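Local coordinates for anaerobically-induced outer membrane porin OprE (PDB 4FRX), which probably acts as an outer-membrane porin of the OprD family, a beta-barrel through which small solutes can cross the outer membrane, at residues S285-Y290 against Y324-V329; F310-R315 against K333-G338. All blocks are in the same frame, centred on the assembly; numbering follows the deposited sequence.

Interaction 1 (S285-Y290 against Y324-V329); sequences SGLFTY and YLITDV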
# COMPACT_ATOMS: atom_id res chain seq x y z
N SER A 285 -6.40 -3.27 15.93
CA SER A 285 -7.01 -1.97 15.74
C SER A 285 -8.52 -2.05 15.57
O SER A 285 -9.05 -3.06 15.12
CB SER A 285 -6.40 -1.24 14.56
OG SER A 285 -6.76 -1.88 13.36
N GLY A 286 -9.19 -0.96 15.95
CA GLY A 286 -10.62 -0.79 15.75
C GLY A 286 -10.83 0.62 15.22
O GLY A 286 -10.31 1.58 15.79
N LEU A 287 -11.53 0.74 14.10
CA LEU A 287 -11.84 2.05 13.55
C LEU A 287 -13.33 2.11 13.28
O LEU A 287 -13.88 1.20 12.68
CB LEU A 287 -11.06 2.27 12.24
CG LEU A 287 -11.38 3.55 11.45
CD1 LEU A 287 -10.89 4.80 12.21
CD2 LEU A 287 -10.78 3.49 10.04
N PHE A 288 -13.98 3.18 13.73
CA PHE A 288 -15.42 3.31 13.60
C PHE A 288 -15.69 4.60 12.87
O PHE A 288 -15.16 5.64 13.23
CB PHE A 288 -16.09 3.34 14.98
CG PHE A 288 -15.76 2.16 15.83
CD1 PHE A 288 -14.64 2.18 16.65
CD2 PHE A 288 -16.55 1.03 15.81
CE1 PHE A 288 -14.31 1.09 17.44
CE2 PHE A 288 -16.24 -0.07 16.60
CZ PHE A 288 -15.11 -0.04 17.41
N THR A 289 -16.52 4.52 11.83
CA THR A 289 -16.80 5.68 11.02
C THR A 289 -18.31 5.80 10.88
O THR A 289 -18.96 4.85 10.44
CB THR A 289 -16.18 5.52 9.63
OG1 THR A 289 -14.80 5.19 9.78
CG2 THR A 289 -16.32 6.79 8.82
N TYR A 290 -18.86 6.94 11.27
CA TYR A 290 -20.29 7.20 11.11
C TYR A 290 -20.49 8.25 10.02
O TYR A 290 -19.87 9.31 10.04
CB TYR A 290 -20.92 7.66 12.41
CG TYR A 290 -22.42 7.82 12.28
CD1 TYR A 290 -23.24 6.72 12.10
CD2 TYR A 290 -23.01 9.08 12.32
CE1 TYR A 290 -24.62 6.86 11.97
CE2 TYR A 290 -24.39 9.23 12.19
CZ TYR A 290 -25.18 8.11 12.02
OH TYR A 290 -26.55 8.25 11.90
N TYR A 324 -0.82 -2.45 5.84
CA TYR A 324 -2.29 -2.46 5.95
C TYR A 324 -2.73 -2.14 7.38
O TYR A 324 -3.41 -2.93 8.05
CB TYR A 324 -2.88 -3.79 5.45
CG TYR A 324 -4.39 -3.72 5.30
CD1 TYR A 324 -4.98 -2.81 4.43
CD2 TYR A 324 -5.23 -4.54 6.07
CE1 TYR A 324 -6.36 -2.72 4.30
CE2 TYR A 324 -6.62 -4.46 5.95
CZ TYR A 324 -7.17 -3.55 5.06
OH TYR A 324 -8.55 -3.46 4.93
N LEU A 325 -2.33 -0.96 7.84
CA LEU A 325 -2.67 -0.45 9.16
C LEU A 325 -3.56 0.78 8.98
O LEU A 325 -3.37 1.57 8.03
CB LEU A 325 -1.39 -0.05 9.91
CG LEU A 325 -0.34 -1.14 10.21
CD1 LEU A 325 0.93 -0.56 10.85
CD2 LEU A 325 -0.92 -2.26 11.09
N ILE A 326 -4.49 0.99 9.91
CA ILE A 326 -5.32 2.19 9.90
C ILE A 326 -4.54 3.48 10.08
O ILE A 326 -5.09 4.59 9.88
CB ILE A 326 -6.49 2.12 10.92
CG1 ILE A 326 -5.97 1.99 12.36
CG2 ILE A 326 -7.45 0.99 10.56
CD1 ILE A 326 -7.08 2.13 13.42
N THR A 327 -3.27 3.33 10.41
CA THR A 327 -2.36 4.45 10.65
C THR A 327 -1.38 4.68 9.49
O THR A 327 -0.48 5.50 9.60
CB THR A 327 -1.55 4.24 11.94
OG1 THR A 327 -0.78 3.03 11.82
CG2 THR A 327 -2.48 4.15 13.15
N ASP A 328 -1.55 3.97 8.38
CA ASP A 328 -0.67 4.19 7.23
C ASP A 328 -1.21 5.42 6.51
O ASP A 328 -2.21 5.34 5.80
CB ASP A 328 -0.62 2.98 6.29
CG ASP A 328 0.41 3.15 5.16
OD1 ASP A 328 0.33 4.13 4.40
OD2 ASP A 328 1.30 2.28 5.02
N VAL A 329 -0.53 6.55 6.70
CA VAL A 329 -1.01 7.84 6.23
C VAL A 329 0.03 8.50 5.32
O VAL A 329 0.88 7.82 4.77
CB VAL A 329 -1.43 8.76 7.41
CG1 VAL A 329 -2.65 8.17 8.12
CG2 VAL A 329 -0.29 8.88 8.42
O HOH W 1 -4.50 -1.22 11.91
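Ile326 presses the branches of its side chain against the barrel wall, touching Ser285, Gly286 and Leu287 of strand 280-292. It belongs to the long loop between strands 295-305 and 340-349, which folds into the lumen of the barrel, and it is the second residue of a type I turn from Leu325 to Asp328, closed by Asp328 N to Leu325 O. The CG1 branch of Ile326 sits between its own backbone N and carbonyl carbon (chi1 61°), and with chi2 extended it drives CD1 onto the strand. That methyl lies 3.6 Å from Ser285 CB and 4.0 Å from Gly286 O. CG2, anti to the carbonyl carbon, also reaches the next residue on this face, within 4.2 Å of both CB and CD2 of Leu287. Leu287 and Ile326 run past one another in opposite directions. Ser285 and Leu287 alternate with Gly286, and both direct their CB toward the loop, giving the branched isoleucine two neighbouring footholds on one face of the strand. Polar contact is indirect. A water lies 2.8 Å from Ser285 OG and accepts a bond from Ile326 N at 3.0 Å, so the serine hydroxyl and the turn's amide are joined without meeting. Elsewhere, Ile326 O accepts a bond from Gln343 NE2 of strand 340-349. Because no direct hydrogen bond crosses between 285-290 and 324-329, their direct contact is van der Waals packing around one isoleucine, while the water supplies the polar link and satisfies a buried backbone N-H.

Interaction 2 (F310-R315 against K333-G338); sequences FPFLNR and KFQRAG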
# COMPACT_ATOMS: atom_id res chain seq x y z
N PHE A 310 6.04 -3.26 13.26
CA PHE A 310 5.15 -4.05 12.43
C PHE A 310 5.84 -4.33 11.09
O PHE A 310 6.25 -3.39 10.43
CB PHE A 310 3.88 -3.26 12.16
CG PHE A 310 2.95 -3.95 11.21
CD1 PHE A 310 2.20 -5.04 11.63
CD2 PHE A 310 2.82 -3.49 9.90
CE1 PHE A 310 1.33 -5.68 10.76
CE2 PHE A 310 1.95 -4.11 9.03
CZ PHE A 310 1.20 -5.21 9.46
N PRO A 311 5.97 -5.61 10.70
CA PRO A 311 6.68 -5.92 9.45
C PRO A 311 5.80 -5.92 8.20
O PRO A 311 4.64 -6.36 8.22
CB PRO A 311 7.22 -7.34 9.71
CG PRO A 311 6.12 -7.97 10.52
CD PRO A 311 5.60 -6.83 11.43
N PHE A 312 6.36 -5.41 7.10
CA PHE A 312 5.70 -5.36 5.80
C PHE A 312 6.78 -5.19 4.72
O PHE A 312 7.88 -4.68 5.00
CB PHE A 312 4.68 -4.22 5.73
CG PHE A 312 5.25 -2.87 6.08
CD1 PHE A 312 5.40 -2.50 7.41
CD2 PHE A 312 5.62 -1.98 5.09
CE1 PHE A 312 5.93 -1.26 7.75
CE2 PHE A 312 6.15 -0.73 5.42
CZ PHE A 312 6.29 -0.37 6.75
N LEU A 313 6.47 -5.60 3.50
CA LEU A 313 7.44 -5.57 2.40
C LEU A 313 7.87 -4.14 2.10
O LEU A 313 7.03 -3.28 1.87
CB LEU A 313 6.86 -6.22 1.15
CG LEU A 313 6.44 -7.68 1.29
CD1 LEU A 313 6.00 -8.24 -0.05
CD2 LEU A 313 7.56 -8.54 1.93
N ASN A 314 9.17 -3.89 2.11
CA ASN A 314 9.68 -2.52 2.09
C ASN A 314 11.13 -2.52 1.66
O ASN A 314 12.01 -2.84 2.46
CB ASN A 314 9.57 -1.95 3.52
CG ASN A 314 9.90 -0.47 3.60
OD1 ASN A 314 10.23 0.17 2.60
ND2 ASN A 314 9.79 0.10 4.80
N ARG A 315 11.39 -2.17 0.40
CA ARG A 315 12.76 -2.22 -0.13
C ARG A 315 13.61 -1.07 0.42
O ARG A 315 14.83 -1.19 0.56
CB ARG A 315 12.72 -2.22 -1.68
CG ARG A 315 14.08 -2.07 -2.44
CD ARG A 315 15.28 -2.72 -1.74
NE ARG A 315 15.44 -4.14 -1.98
CZ ARG A 315 16.34 -4.90 -1.37
NH1 ARG A 315 17.18 -4.40 -0.47
NH2 ARG A 315 16.41 -6.18 -1.68
N LYS A 333 3.63 5.99 9.42
CA LYS A 333 2.81 4.78 9.45
C LYS A 333 2.48 4.35 10.88
O LYS A 333 1.72 3.40 11.08
CB LYS A 333 3.49 3.63 8.69
CG LYS A 333 3.76 3.93 7.22
CD LYS A 333 4.39 2.73 6.51
CE LYS A 333 4.85 3.09 5.09
NZ LYS A 333 3.73 3.56 4.23
N PHE A 334 3.05 5.04 11.86
CA PHE A 334 2.84 4.74 13.29
C PHE A 334 3.00 3.25 13.59
O PHE A 334 2.21 2.66 14.33
CB PHE A 334 1.46 5.27 13.75
CG PHE A 334 1.33 6.75 13.60
CD1 PHE A 334 1.18 7.32 12.34
CD2 PHE A 334 1.39 7.58 14.71
CE1 PHE A 334 1.09 8.70 12.18
CE2 PHE A 334 1.30 8.95 14.57
CZ PHE A 334 1.15 9.52 13.30
N GLN A 335 4.05 2.67 13.03
CA GLN A 335 4.21 1.23 12.98
C GLN A 335 5.33 0.74 13.88
O GLN A 335 5.72 -0.42 13.82
CB GLN A 335 4.46 0.81 11.52
CG GLN A 335 5.91 0.88 11.04
CD GLN A 335 6.53 2.27 11.09
OE1 GLN A 335 5.84 3.28 11.28
NE2 GLN A 335 7.85 2.33 10.94
N ARG A 336 5.82 1.63 14.75
CA ARG A 336 7.02 1.35 15.54
C ARG A 336 6.72 0.50 16.76
O ARG A 336 5.63 0.58 17.32
CB ARG A 336 7.66 2.66 16.01
CG ARG A 336 7.91 3.68 14.88
CD ARG A 336 8.35 5.01 15.49
NE ARG A 336 8.03 6.15 14.63
CZ ARG A 336 8.85 6.63 13.70
NH1 ARG A 336 10.04 6.08 13.50
NH2 ARG A 336 8.48 7.68 12.97
N ALA A 337 7.69 -0.31 17.16
CA ALA A 337 7.56 -1.17 18.35
C ALA A 337 7.01 -0.44 19.57
O ALA A 337 7.56 0.58 19.99
CB ALA A 337 8.91 -1.79 18.70
N GLY A 338 5.91 -0.96 20.13
CA GLY A 338 5.32 -0.43 21.34
C GLY A 338 4.26 0.63 21.14
O GLY A 338 3.51 0.94 22.05
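Phe310 and Gln335 bring together two parts of the long loop that OprD-family porins fold into the barrel lumen, here the chain between strands 295-305 and 340-349. Neither segment is a regular strand, and a single backbone hydrogen bond joins them: Phe310 N donates to Gln335 O at 2.9 Å. Beside it the two CB atoms of Phe310 and Gln335 pack at 4.2 Å, but the phenylalanine ring itself turns away, to meet Phe246 of strand 237-250 edge-to-face.

The ring contact is made by Phe312, which directs its CB toward 333-338. Its CG stands between the backbone N and the carbonyl carbon (chi1 54°), a setting that places CE1 beside Gln335 and CZ beside Lys333. Gln335 CG approaches the edge of this ring, near its plane, 3.9 Å from CE1. The side chain of Gln335 crosses it at about a right angle, and its amide plane is turned 81° from that of the ring. Lys333 supplies methylenes, not charge, to the same ring, which it meets obliquely.

The charged end of Lys333 is engaged elsewhere in the loop. Its NZ donates to Ser321 O and forms a salt bridge with Asp328; these two bonds fix the end of the chain, whose CD and CE lie alongside the ring of Phe312. The lysine stays extended as far as CE and bends only at its last torsion, chi4 -60°; just before that bend, CD lies 3.6 Å from Phe312 CZ.

How the interactions relate
The centres of the two interactions lie 15 Å apart, and three of their four segments belong to one loop, the chain between strands 295-305 and 340-349; the fourth is on strand 280-292. Along the chain the segments alternate, in the order 285-290, 310-315, 324-329 and 333-338. Interaction 1 joins the loop to the wall, and interaction 2 joins two parts of the loop. They also touch directly. Leu325 CD1 packs 3.6 Å from Phe310 CD2, and Thr327 OG1 probably hydrogen-bonds to Lys333 O. Together they illustrate how a loop without helix or strand can hold a defined shape inside a barrel, consistent with shaping the pore.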